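Local structure of DNA photolyase (4U63) at residues Arg339-Tyr344 with Thr472-Ile477; Pro441-Leu446 with Ala465-Gly470; Val53-Ile58 with Lys195-Ser200. The protein probably repairs cyclobutane pyrimidine dimers in ultraviolet-damaged DNA with the help of light, using a flavin cofactor and a methenyltetrahydrofolate antenna. One frame throughout, in Å; residues are numbered along the deposited sequence. Where two conformers were deposited one is given.

Contact 1 of 3, residues Arg339-Tyr344 with Thr472-Ile477; sequences RGMTGY and TYPLPI
The ST turn of Thr342-Tyr344, between helices 331-338 and 345-357, is crossed by the proline-rich loop Tyr473-Ile477. The loop passes nearly at right angles to the turn, and the nearest CA atoms across the contact are those of Gly343 and Pro476. One direct hydrogen bond joins the segments: Ile477 N donates to Thr342 O at 2.8 Å. The N-H points well at its acceptor (155°), but the donor sits 28° off the carbonyl plane. Pro476 CA adds a CA-H...O contact to Thr342 O at 3.4 Å. A water makes a second link, donating to Gly343 O at 2.9 Å and to Pro474 O at 2.8 Å.

The turn itself is held from within. Tyr344 N donates to Thr342 OG1 at 3.2 Å, and Tyr344 is the N-cap residue of helix 345-357. Asp348 of that helix bonds Thr342 OG1 through one carboxylate oxygen and Gly343 N through the other.

Tyr473 has CG anti to its backbone N (chi1 -176°). This carries the ring along Gly343, with Gly343 O at the ring edge. Tyr473 OH comes within 3.3 Å of Gly343 C and makes a weak hydrogen bond to Asp348. Pro474 CD lies over one face of the same ring, offset toward the rim. Pro474 also receives Met341, whose chain, in one of its two conformers, bends at chi2 and chi3 and brings CE to 3.6 Å from Pro474 CG. Farther along, Pro476 CB meets Tyr344 CE1 obliquely at 3.7 Å, while Tyr344 OH is hydrogen-bonded to Val478 O.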
ATOM      1  N   ARG A 339       0.625  12.684 -16.076  1.00 21.73           N
ATOM      2  CA  ARG A 339       1.218  13.996 -15.796  1.00 22.19           C
ATOM      3  C   ARG A 339       0.283  14.995 -15.112  1.00 23.36           C
ATOM      4  O   ARG A 339       0.709  16.109 -14.776  1.00 26.24           O
ATOM      5  CB  ARG A 339       1.687  14.612 -17.103  1.00 25.01           C
ATOM      6  CG  ARG A 339       2.805  13.840 -17.769  1.00 31.17           C
ATOM      7  CD  ARG A 339       2.924  14.229 -19.225  1.00 35.79           C
ATOM      8  NE  ARG A 339       4.035  13.531 -19.865  1.00 39.60           N
ATOM      9  CZ  ARG A 339       4.248  13.476 -21.178  1.00 36.91           C
ATOM     10  NH1 ARG A 339       3.424  14.084 -22.032  1.00 42.49           N
ATOM     11  NH2 ARG A 339       5.294  12.801 -21.644  1.00 38.54           N
ATOM     12  N   GLY A 340      -0.976  14.621 -14.916  1.00 23.01           N
ATOM     13  CA  GLY A 340      -1.964  15.551 -14.418  1.00 23.00           C
ATOM     14  C   GLY A 340      -2.158  16.723 -15.360  1.00 24.56           C
ATOM     15  O   GLY A 340      -2.155  17.884 -14.924  1.00 23.94           O
ATOM     16  N   MET A 341      -2.311  16.422 -16.652  0.50 24.30           N
ATOM     17  CA  MET A 341      -2.594  17.432 -17.677  0.50 25.18           C
ATOM     18  C   MET A 341      -3.868  17.084 -18.464  0.50 25.89           C
ATOM     19  O   MET A 341      -3.906  17.204 -19.688  0.50 26.38           O
ATOM     20  CB  MET A 341      -1.399  17.565 -18.629  0.50 22.62           C
ATOM     21  CG  MET A 341      -0.128  18.075 -17.962  0.50 22.96           C
ATOM     22  SD  MET A 341      -0.225  19.803 -17.451  0.50 27.73           S
ATOM     23  CE  MET A 341      -0.354  20.606 -19.037  0.50 24.00           C
ATOM     24  N   THR A 342      -4.909  16.665 -17.745  1.00 24.25           N
ATOM     25  CA  THR A 342      -6.182  16.312 -18.349  1.00 23.55           C
ATOM     26  C   THR A 342      -7.086  17.521 -18.597  1.00 24.55           C
ATOM     27  O   THR A 342      -8.013  17.439 -19.398  1.00 26.39           O
ATOM     28  CB  THR A 342      -6.942  15.313 -17.472  1.00 24.81           C
ATOM     29  OG1 THR A 342      -7.340  15.947 -16.242  1.00 22.87           O
ATOM     30  CG2 THR A 342      -6.064  14.096 -17.165  1.00 23.55           C
ATOM     31  N   GLY A 343      -6.831  18.629 -17.898  1.00 25.75           N
ATOM     32  CA  GLY A 343      -7.692  19.815 -17.972  1.00 27.14           C
ATOM     33  C   GLY A 343      -8.889  19.752 -17.024  1.00 26.22           C
ATOM     34  O   GLY A 343      -9.717  20.669 -17.019  1.00 27.53           O
ATOM     35  N   TYR A 344      -8.982  18.666 -16.245  1.00 25.12           N
ATOM     36  CA  TYR A 344      -9.973  18.502 -15.179  1.00 25.89           C
ATOM     37  C   TYR A 344      -9.227  18.699 -13.861  1.00 24.68           C
ATOM     38  O   TYR A 344      -8.478  17.816 -13.436  1.00 22.69           O
ATOM     39  CB  TYR A 344     -10.618  17.108 -15.245  1.00 25.81           C
ATOM     40  CG  TYR A 344     -11.585  16.972 -16.395  1.00 25.29           C
ATOM     41  CD1 TYR A 344     -11.133  16.660 -17.683  1.00 24.90           C
ATOM     42  CD2 TYR A 344     -12.954  17.175 -16.208  1.00 27.12           C
ATOM     43  CE1 TYR A 344     -12.018  16.548 -18.748  1.00 25.10           C
ATOM     44  CE2 TYR A 344     -13.843  17.067 -17.265  1.00 28.09           C
ATOM     45  CZ  TYR A 344     -13.375  16.754 -18.534  1.00 27.73           C
ATOM     46  OH  TYR A 344     -14.272  16.649 -19.575  1.00 26.66           O
ATOM     47  N   THR A 472      -1.126  28.285 -19.535  1.00 33.85           N
ATOM     48  CA  THR A 472      -1.076  28.198 -18.075  1.00 35.86           C
ATOM     49  C   THR A 472      -1.619  26.877 -17.544  1.00 32.09           C
ATOM     50  O   THR A 472      -1.071  26.296 -16.600  1.00 32.72           O
ATOM     51  CB  THR A 472      -1.949  29.324 -17.490  1.00 37.95           C
ATOM     52  OG1 THR A 472      -1.528  30.571 -18.047  1.00 47.75           O
ATOM     53  CG2 THR A 472      -1.871  29.389 -15.980  1.00 43.37           C
ATOM     54  N   TYR A 473      -2.719  26.434 -18.146  1.00 30.76           N
ATOM     55  CA  TYR A 473      -3.415  25.215 -17.753  1.00 28.87           C
ATOM     56  C   TYR A 473      -4.141  24.662 -18.995  1.00 32.19           C
ATOM     57  O   TYR A 473      -4.677  25.437 -19.782  1.00 32.96           O
ATOM     58  CB  TYR A 473      -4.389  25.513 -16.601  1.00 28.25           C
ATOM     59  CG  TYR A 473      -5.083  24.281 -16.076  1.00 28.30           C
ATOM     60  CD1 TYR A 473      -4.392  23.359 -15.303  1.00 27.70           C
ATOM     61  CD2 TYR A 473      -6.427  24.031 -16.363  1.00 29.61           C
ATOM     62  CE1 TYR A 473      -5.007  22.214 -14.826  1.00 29.84           C
ATOM     63  CE2 TYR A 473      -7.061  22.885 -15.885  1.00 27.42           C
ATOM     64  CZ  TYR A 473      -6.344  21.984 -15.117  1.00 26.06           C
ATOM     65  OH  TYR A 473      -6.932  20.848 -14.640  1.00 25.99           O
ATOM     66  N   PRO A 474      -4.146  23.324 -19.190  1.00 30.26           N
ATOM     67  CA  PRO A 474      -4.724  22.821 -20.446  1.00 32.91           C
ATOM     68  C   PRO A 474      -6.247  22.841 -20.491  1.00 33.14           C
ATOM     69  O   PRO A 474      -6.895  22.858 -19.452  1.00 31.07           O
ATOM     70  CB  PRO A 474      -4.203  21.377 -20.523  1.00 33.97           C
ATOM     71  CG  PRO A 474      -3.910  21.001 -19.124  1.00 34.06           C
ATOM     72  CD  PRO A 474      -3.519  22.252 -18.402  1.00 29.89           C
ATOM     73  N   LEU A 475      -6.798  22.860 -21.706  1.00 33.23           N
ATOM     74  CA  LEU A 475      -8.230  22.652 -21.910  1.00 32.17           C
ATOM     75  C   LEU A 475      -8.529  21.192 -21.642  1.00 28.97           C
ATOM     76  O   LEU A 475      -7.614  20.363 -21.694  1.00 28.21           O
ATOM     77  CB  LEU A 475      -8.644  22.988 -23.342  1.00 35.99           C
ATOM     78  CG  LEU A 475      -8.682  24.461 -23.728  1.00 40.38           C
ATOM     79  CD1 LEU A 475      -8.838  24.596 -25.228  1.00 43.98           C
ATOM     80  CD2 LEU A 475      -9.818  25.167 -23.013  1.00 42.44           C
ATOM     81  N   PRO A 476      -9.808  20.859 -21.363  1.00 27.59           N
ATOM     82  CA  PRO A 476     -10.146  19.456 -21.140  1.00 27.60           C
ATOM     83  C   PRO A 476      -9.719  18.611 -22.313  1.00 27.50           C
ATOM     84  O   PRO A 476      -9.990  18.968 -23.460  1.00 26.22           O
ATOM     85  CB  PRO A 476     -11.670  19.470 -21.019  1.00 31.18           C
ATOM     86  CG  PRO A 476     -11.972  20.824 -20.533  1.00 35.61           C
ATOM     87  CD  PRO A 476     -10.994  21.720 -21.233  1.00 31.70           C
ATOM     88  N   ILE A 477      -9.041  17.500 -22.036  0.80 27.79           N
ATOM     89  CA  ILE A 477      -8.560  16.615 -23.107  0.80 28.19           C
ATOM     90  C   ILE A 477      -9.692  15.799 -23.735  0.80 28.66           C
ATOM     91  O   ILE A 477      -9.534  15.266 -24.841  0.80 28.18           O
ATOM     92  CB  ILE A 477      -7.380  15.717 -22.653  0.80 28.04           C
ATOM     93  CG1 ILE A 477      -7.778  14.749 -21.534  0.80 28.85           C
ATOM     94  CG2 ILE A 477      -6.209  16.593 -22.224  0.80 28.16           C
ATOM     95  CD1 ILE A 477      -6.738  13.676 -21.270  0.80 36.07           C
TER
HETATM   96  O   HOH W   1      -9.474  23.170 -18.400  1.00 28.98           O

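Contact 2 of 3, residues Pro441-Leu446 with Ala465-Gly470; sequences PELEKL and AGVELG
Ala465 packs on the type I beta turn Leu443-Leu446, and Val467 on the start of that turn and on Glu442 before it. Gly466, between them, closes helix 459-465 with a Schellman motif and a positive phi. The turn shares Leu443 with the 3-10 segment 441-443 and is closed by a bond from Leu446 N to Leu443 O.

The tight part is mostly methyl packing. Ala465 CB fits between two turn residues, 3.7 Å from Leu446 CD2 and 3.8 Å from Lys445 CB. Val467 uses mainly CG2. This methyl, anti to the carbonyl carbon, lies against the carbonyl oxygen Glu442 O at 3.6 Å and 4.0 Å from Leu443 CD2. Leu443 and Leu446 both pack on Ile451 of helix 448-451. The Glu442 carboxylate forms a salt bridge with Arg352.

The solvent side is looser. Lys445 starts over Ala465, with CB beside Ala465 O, but its chain runs on extended beyond CG and carries the amino group off from Ala465.

No direct hydrogen bond crosses between the segments. A water takes that place: it accepts from Lys445 N at 2.8 Å and donates at 2.8 Å to both Glu442 O and Ala465 O.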
ATOM      1  N   PRO A 441      -1.472  25.115  -8.499  1.00 33.47           N
ATOM      2  CA  PRO A 441      -1.359  26.503  -8.034  1.00 35.26           C
ATOM      3  C   PRO A 441      -1.553  27.559  -9.117  1.00 35.11           C
ATOM      4  O   PRO A 441      -1.876  28.687  -8.799  1.00 37.19           O
ATOM      5  CB  PRO A 441       0.067  26.569  -7.470  1.00 37.69           C
ATOM      6  CG  PRO A 441       0.810  25.536  -8.237  1.00 38.13           C
ATOM      7  CD  PRO A 441      -0.177  24.415  -8.381  1.00 33.99           C
ATOM      8  N   GLU A 442      -1.369  27.202 -10.378  1.00 31.94           N
ATOM      9  CA  GLU A 442      -1.688  28.122 -11.477  1.00 36.55           C
ATOM     10  C   GLU A 442      -3.173  28.535 -11.531  1.00 36.30           C
ATOM     11  O   GLU A 442      -3.505  29.529 -12.159  1.00 37.21           O
ATOM     12  CB  GLU A 442      -1.272  27.540 -12.826  1.00 41.91           C
ATOM     13  CG  GLU A 442      -1.944  26.232 -13.204  1.00 47.95           C
ATOM     14  CD  GLU A 442      -1.133  25.022 -12.803  1.00 42.35           C
ATOM     15  OE1 GLU A 442      -0.721  24.940 -11.625  1.00 36.54           O
ATOM     16  OE2 GLU A 442      -0.916  24.150 -13.667  1.00 35.09           O
ATOM     17  N   LEU A 443      -4.052  27.758 -10.892  1.00 31.34           N
ATOM     18  CA  LEU A 443      -5.465  28.123 -10.754  1.00 30.95           C
ATOM     19  C   LEU A 443      -5.811  28.862  -9.429  1.00 32.56           C
ATOM     20  O   LEU A 443      -6.975  29.145  -9.187  1.00 35.82           O
ATOM     21  CB  LEU A 443      -6.337  26.859 -10.901  1.00 31.04           C
ATOM     22  CG  LEU A 443      -6.148  26.105 -12.220  1.00 29.74           C
ATOM     23  CD1 LEU A 443      -7.034  24.868 -12.263  1.00 30.68           C
ATOM     24  CD2 LEU A 443      -6.433  27.002 -13.416  1.00 34.15           C
ATOM     25  N   GLU A 444      -4.800  29.176  -8.616  0.55 36.76           N
ATOM     26  CA  GLU A 444      -4.972  29.799  -7.281  0.55 42.26           C
ATOM     27  C   GLU A 444      -5.979  30.953  -7.222  0.55 41.16           C
ATOM     28  O   GLU A 444      -6.760  31.047  -6.267  0.55 42.62           O
ATOM     29  CB  GLU A 444      -3.599  30.284  -6.760  0.55 52.94           C
ATOM     30  CG  GLU A 444      -3.613  31.236  -5.560  0.55 62.40           C
ATOM     31  CD  GLU A 444      -4.200  30.622  -4.299  0.55 64.85           C
ATOM     32  OE1 GLU A 444      -3.936  29.433  -4.024  0.55 67.12           O
ATOM     33  OE2 GLU A 444      -4.924  31.335  -3.575  0.55 60.48           O
ATOM     34  N   LYS A 445      -5.951  31.829  -8.223  1.00 40.18           N
ATOM     35  CA  LYS A 445      -6.773  33.050  -8.189  1.00 44.16           C
ATOM     36  C   LYS A 445      -8.211  32.889  -8.662  1.00 46.49           C
ATOM     37  O   LYS A 445      -9.009  33.807  -8.486  1.00 47.34           O
ATOM     38  CB  LYS A 445      -6.080  34.166  -8.968  1.00 50.12           C
ATOM     39  CG  LYS A 445      -4.686  34.469  -8.441  1.00 60.80           C
ATOM     40  CD  LYS A 445      -4.267  35.901  -8.723  1.00 63.50           C
ATOM     41  CE  LYS A 445      -2.867  36.172  -8.197  1.00 72.60           C
ATOM     42  NZ  LYS A 445      -2.666  37.617  -7.903  1.00 76.52           N
ATOM     43  N   LEU A 446      -8.549  31.743  -9.256  1.00 44.97           N
ATOM     44  CA  LEU A 446      -9.928  31.495  -9.670  1.00 46.54           C
ATOM     45  C   LEU A 446     -10.835  31.357  -8.463  1.00 47.27           C
ATOM     46  O   LEU A 446     -10.454  30.768  -7.448  1.00 49.94           O
ATOM     47  CB  LEU A 446     -10.061  30.228 -10.512  1.00 46.45           C
ATOM     48  CG  LEU A 446      -9.704  30.273 -11.991  1.00 45.91           C
ATOM     49  CD1 LEU A 446      -9.964  28.890 -12.574  1.00 40.10           C
ATOM     50  CD2 LEU A 446     -10.489  31.341 -12.752  1.00 43.22           C
ATOM     51  N   ALA A 465      -7.682  36.227 -13.143  1.00 51.75           N
ATOM     52  CA  ALA A 465      -6.996  35.160 -12.399  1.00 45.71           C
ATOM     53  C   ALA A 465      -5.612  34.784 -12.961  1.00 47.74           C
ATOM     54  O   ALA A 465      -4.895  33.986 -12.351  1.00 45.92           O
ATOM     55  CB  ALA A 465      -7.880  33.921 -12.340  1.00 44.99           C
ATOM     56  N   GLY A 466      -5.242  35.343 -14.114  1.00 44.32           N
ATOM     57  CA  GLY A 466      -3.946  35.067 -14.729  1.00 44.49           C
ATOM     58  C   GLY A 466      -3.874  33.679 -15.339  1.00 43.37           C
ATOM     59  O   GLY A 466      -2.809  33.061 -15.354  1.00 42.84           O
ATOM     60  N   VAL A 467      -5.014  33.195 -15.838  1.00 42.99           N
ATOM     61  CA  VAL A 467      -5.115  31.868 -16.439  1.00 41.90           C
ATOM     62  C   VAL A 467      -5.372  31.999 -17.934  1.00 43.56           C
ATOM     63  O   VAL A 467      -6.377  32.565 -18.348  1.00 42.84           O
ATOM     64  CB  VAL A 467      -6.267  31.036 -15.821  1.00 42.64           C
ATOM     65  CG1 VAL A 467      -6.365  29.669 -16.495  1.00 43.91           C
ATOM     66  CG2 VAL A 467      -6.073  30.872 -14.319  1.00 39.83           C
ATOM     67  N   GLU A 468      -4.447  31.481 -18.732  1.00 42.34           N
ATOM     68  CA  GLU A 468      -4.639  31.335 -20.160  1.00 41.14           C
ATOM     69  C   GLU A 468      -4.771  29.848 -20.470  1.00 41.32           C
ATOM     70  O   GLU A 468      -3.798  29.090 -20.346  1.00 42.27           O
ATOM     71  CB  GLU A 468      -3.457  31.942 -20.902  1.00 48.22           C
ATOM     72  CG  GLU A 468      -3.608  31.956 -22.414  1.00 53.59           C
ATOM     73  CD  GLU A 468      -2.489  32.710 -23.106  1.00 60.71           C
ATOM     74  OE1 GLU A 468      -1.649  33.322 -22.407  1.00 63.16           O
ATOM     75  OE2 GLU A 468      -2.452  32.681 -24.343  1.00 70.26           O
ATOM     76  N   LEU A 469      -5.969  29.422 -20.860  1.00 41.40           N
ATOM     77  CA  LEU A 469      -6.198  28.011 -21.171  1.00 40.92           C
ATOM     78  C   LEU A 469      -5.416  27.637 -22.421  1.00 41.80           C
ATOM     79  O   LEU A 469      -5.459  28.358 -23.413  1.00 43.02           O
ATOM     80  CB  LEU A 469      -7.686  27.717 -21.352  1.00 45.05           C
ATOM     81  CG  LEU A 469      -8.519  27.912 -20.083  1.00 44.87           C
ATOM     82  CD1 LEU A 469      -9.995  27.744 -20.393  1.00 53.62           C
ATOM     83  CD2 LEU A 469      -8.084  26.952 -18.985  1.00 41.97           C
ATOM     84  N   GLY A 470      -4.696  26.517 -22.352  1.00 36.78           N
ATOM     85  CA  GLY A 470      -3.790  26.097 -23.415  1.00 37.04           C
ATOM     86  C   GLY A 470      -2.336  26.513 -23.206  1.00 40.88           C
ATOM     87  O   GLY A 470      -1.473  26.120 -23.989  1.00 44.37           O
TER
HETATM   88  O   HOH W   2      -4.839  31.614 -10.837  1.00 41.81           O

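Contact 3 of 3, residues Val53-Ile58 with Lys195-Ser200; sequences VIPVYI and KVWPKS
Strand residues Val53-Ile58 and the extended loop Lys195-Ser200 run in roughly the same direction. They are too far apart to pair as strands. Their closest CA atoms, those of Ile54 and Trp197, are 8.2 Å apart, and no hydrogen bond joins the two backbones. Side chains fill the distance, and the contact is made at the first half of the strand segment, Val53 to Pro55.

Trp197 does most of the bridging. Its CG stands beside the backbone N, anti to the carbonyl carbon (chi1 -82°), and the indole leads with its six-membered ring. CH2 reaches Val53 O at 3.5 Å, an oblique approach. The same CH2 is 3.8 Å from Pro55 CD, which lies at the indole edge, near its plane. The proline and the indole cross at about a right angle. CZ3, the next atom along the rim, passes 4.2 Å from Ile54 CA.

Ile54 answers with two branches. Its CD1 points to Trp197 CZ3 at 4.3 Å. Its CG2 faces Pro198 CG at 4.4 Å. Both distances are at the loose end of van der Waals range.

The strand belongs to the five-stranded parallel sheet of the Rossmann-like N-terminal domain of photolyases. It lies between strands 27-31 and 93-96. Ser200 OG bonds Leu94 N, which ties the loop to edge strand 93-96. On one sheet face Val56 and Ile58 pack on helix 99-110, where Pro198 meets Leu106 and Thr110, and on the other Pro55 and Tyr57 pack on helix 68-87.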
ATOM      1  N   VAL A  53      21.077 -14.732  17.025  1.00 25.42           N
ATOM      2  CA  VAL A  53      20.030 -14.358  16.087  1.00 24.95           C
ATOM      3  C   VAL A  53      20.708 -13.710  14.885  1.00 24.50           C
ATOM      4  O   VAL A  53      21.502 -12.771  15.041  1.00 26.28           O
ATOM      5  CB  VAL A  53      19.008 -13.395  16.727  1.00 25.35           C
ATOM      6  CG1 VAL A  53      17.918 -13.015  15.725  1.00 26.86           C
ATOM      7  CG2 VAL A  53      18.389 -14.025  17.969  1.00 24.70           C
ATOM      8  N   ILE A  54      20.399 -14.219  13.697  1.00 23.59           N
ATOM      9  CA  ILE A  54      20.988 -13.746  12.448  1.00 24.49           C
ATOM     10  C   ILE A  54      19.883 -13.151  11.562  1.00 24.44           C
ATOM     11  O   ILE A  54      19.245 -13.880  10.791  1.00 23.01           O
ATOM     12  CB  ILE A  54      21.692 -14.884  11.675  1.00 27.29           C
ATOM     13  CG1 ILE A  54      22.572 -15.747  12.600  1.00 30.64           C
ATOM     14  CG2 ILE A  54      22.500 -14.312  10.508  1.00 29.33           C
ATOM     15  CD1 ILE A  54      23.714 -15.017  13.261  1.00 34.16           C
ATOM     16  N   PRO A  55      19.642 -11.831  11.675  1.00 24.24           N
ATOM     17  CA  PRO A  55      18.670 -11.188  10.797  1.00 22.22           C
ATOM     18  C   PRO A  55      19.221 -10.995   9.391  1.00 24.26           C
ATOM     19  O   PRO A  55      20.359 -10.545   9.235  1.00 25.84           O
ATOM     20  CB  PRO A  55      18.434  -9.830  11.467  1.00 25.02           C
ATOM     21  CG  PRO A  55      18.890 -10.009  12.860  1.00 25.73           C
ATOM     22  CD  PRO A  55      20.069 -10.910  12.734  1.00 25.06           C
ATOM     23  N   VAL A  56      18.418 -11.333   8.390  1.00 23.22           N
ATOM     24  CA  VAL A  56      18.806 -11.169   6.988  1.00 22.80           C
ATOM     25  C   VAL A  56      17.644 -10.599   6.178  1.00 22.01           C
ATOM     26  O   VAL A  56      16.479 -10.962   6.390  1.00 23.54           O
ATOM     27  CB  VAL A  56      19.309 -12.505   6.366  1.00 23.79           C
ATOM     28  CG1 VAL A  56      18.228 -13.577   6.364  1.00 24.07           C
ATOM     29  CG2 VAL A  56      19.856 -12.279   4.955  1.00 25.20           C
ATOM     30  N   TYR A  57      17.975  -9.694   5.264  1.00 22.67           N
ATOM     31  CA  TYR A  57      17.039  -9.230   4.249  1.00 21.49           C
ATOM     32  C   TYR A  57      17.653  -9.586   2.898  1.00 23.25           C
ATOM     33  O   TYR A  57      18.800  -9.225   2.618  1.00 25.15           O
ATOM     34  CB  TYR A  57      16.782  -7.723   4.327  1.00 20.60           C
ATOM     35  CG  TYR A  57      15.811  -7.268   3.262  1.00 20.05           C
ATOM     36  CD1 TYR A  57      16.258  -6.951   1.986  1.00 20.52           C
ATOM     37  CD2 TYR A  57      14.440  -7.202   3.512  1.00 20.88           C
ATOM     38  CE1 TYR A  57      15.386  -6.560   0.996  1.00 21.68           C
ATOM     39  CE2 TYR A  57      13.549  -6.804   2.512  1.00 21.70           C
ATOM     40  CZ  TYR A  57      14.035  -6.484   1.254  1.00 21.63           C
ATOM     41  OH  TYR A  57      13.197  -6.093   0.225  1.00 23.52           O
ATOM     42  N   ILE A  58      16.876 -10.287   2.080  1.00 23.90           N
ATOM     43  CA  ILE A  58      17.303 -10.759   0.786  1.00 24.30           C
ATOM     44  C   ILE A  58      16.593  -9.982  -0.319  1.00 25.01           C
ATOM     45  O   ILE A  58      15.372  -9.817  -0.303  1.00 24.92           O
ATOM     46  CB  ILE A  58      17.005 -12.271   0.633  1.00 24.80           C
ATOM     47  CG1 ILE A  58      17.778 -13.063   1.696  1.00 25.59           C
ATOM     48  CG2 ILE A  58      17.361 -12.770  -0.769  1.00 25.83           C
ATOM     49  CD1 ILE A  58      17.402 -14.525   1.786  1.00 28.23           C
ATOM     50  N   LYS A 195      29.480 -14.566  17.502  1.00 38.28           N
ATOM     51  CA  LYS A 195      30.826 -14.039  17.723  1.00 43.91           C
ATOM     52  C   LYS A 195      31.370 -13.413  16.434  1.00 44.65           C
ATOM     53  O   LYS A 195      32.014 -12.360  16.474  1.00 44.55           O
ATOM     54  CB  LYS A 195      31.768 -15.140  18.216  1.00 52.28           C
ATOM     55  CG  LYS A 195      33.173 -14.651  18.550  1.00 61.29           C
ATOM     56  CD  LYS A 195      34.124 -15.801  18.853  1.00 67.58           C
ATOM     57  CE  LYS A 195      35.582 -15.363  18.769  1.00 74.60           C
ATOM     58  NZ  LYS A 195      36.042 -15.153  17.363  1.00 76.21           N
ATOM     59  N   VAL A 196      31.102 -14.073  15.306  1.00 40.57           N
ATOM     60  CA  VAL A 196      31.500 -13.598  13.981  1.00 42.12           C
ATOM     61  C   VAL A 196      30.245 -13.422  13.117  1.00 38.07           C
ATOM     62  O   VAL A 196      29.466 -14.357  12.964  1.00 37.39           O
ATOM     63  CB  VAL A 196      32.465 -14.598  13.299  1.00 44.51           C
ATOM     64  CG1 VAL A 196      32.896 -14.096  11.923  1.00 44.79           C
ATOM     65  CG2 VAL A 196      33.688 -14.846  14.173  1.00 47.37           C
ATOM     66  N   TRP A 197      30.052 -12.227  12.560  1.00 36.84           N
ATOM     67  CA  TRP A 197      28.902 -11.955  11.683  1.00 34.54           C
ATOM     68  C   TRP A 197      29.195 -12.395  10.246  1.00 33.45           C
ATOM     69  O   TRP A 197      30.298 -12.176   9.755  1.00 34.62           O
ATOM     70  CB  TRP A 197      28.538 -10.466  11.686  1.00 35.00           C
ATOM     71  CG  TRP A 197      27.702 -10.070  12.845  1.00 36.07           C
ATOM     72  CD1 TRP A 197      28.126  -9.491  14.005  1.00 33.85           C
ATOM     73  CD2 TRP A 197      26.292 -10.230  12.968  1.00 32.59           C
ATOM     74  NE1 TRP A 197      27.060  -9.280  14.844  1.00 35.16           N
ATOM     75  CE2 TRP A 197      25.920  -9.724  14.230  1.00 32.23           C
ATOM     76  CE3 TRP A 197      25.301 -10.749  12.130  1.00 34.85           C
ATOM     77  CZ2 TRP A 197      24.597  -9.724  14.677  1.00 32.31           C
ATOM     78  CZ3 TRP A 197      23.987 -10.753  12.572  1.00 31.79           C
ATOM     79  CH2 TRP A 197      23.646 -10.245  13.836  1.00 31.18           C
ATOM     80  N   PRO A 198      28.209 -13.019   9.565  1.00 34.12           N
ATOM     81  CA  PRO A 198      28.377 -13.230   8.129  1.00 34.20           C
ATOM     82  C   PRO A 198      28.531 -11.900   7.410  1.00 33.95           C
ATOM     83  O   PRO A 198      28.024 -10.879   7.883  1.00 33.23           O
ATOM     84  CB  PRO A 198      27.065 -13.913   7.710  1.00 35.64           C
ATOM     85  CG  PRO A 198      26.561 -14.546   8.952  1.00 35.80           C
ATOM     86  CD  PRO A 198      26.951 -13.610  10.056  1.00 35.45           C
ATOM     87  N   LYS A 199      29.224 -11.914   6.280  1.00 35.00           N
ATOM     88  CA  LYS A 199      29.444 -10.692   5.515  1.00 35.58           C
ATOM     89  C   LYS A 199      28.132 -10.177   4.938  1.00 33.70           C
ATOM     90  O   LYS A 199      27.225 -10.952   4.626  1.00 36.64           O
ATOM     91  CB  LYS A 199      30.489 -10.914   4.411  1.00 41.44           C
ATOM     92  CG  LYS A 199      31.879 -11.253   4.950  1.00 51.50           C
ATOM     93  CD  LYS A 199      32.519 -10.092   5.717  1.00 64.07           C
ATOM     94  CE  LYS A 199      33.538 -10.577   6.739  1.00 73.36           C
ATOM     95  NZ  LYS A 199      34.550 -11.498   6.152  1.00 80.73           N
ATOM     96  N   SER A 200      28.039  -8.858   4.824  1.00 33.09           N
ATOM     97  CA  SER A 200      26.828  -8.190   4.349  1.00 32.61           C
ATOM     98  C   SER A 200      27.135  -7.290   3.167  1.00 34.35           C
ATOM     99  O   SER A 200      28.209  -6.693   3.099  1.00 34.90           O
ATOM    100  CB  SER A 200      26.236  -7.338   5.468  1.00 32.12           C
ATOM    101  OG  SER A 200      25.081  -6.641   5.031  1.00 33.79           O
TER

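Contacts 1 and 2 are neighbours in the FAD-binding region, with centres 12 Å apart. Contact 2 is nested inside the chain loop that contact 1 closes. They touch directly, for instance through Leu475 on Leu469, and Arg352 serves both, bonding Gly340 O and Glu442. Each joins loops between helices and includes one bridging water, but only contact 1 has a direct hydrogen bond across it. Contact 3 lies on the opposite side of the chain's centre, about 51 Å from contact 1 between centres. It joins a buried sheet strand to a loop by apolar packing. Contact 2 is also largely buried, whereas contact 1 is partly buried.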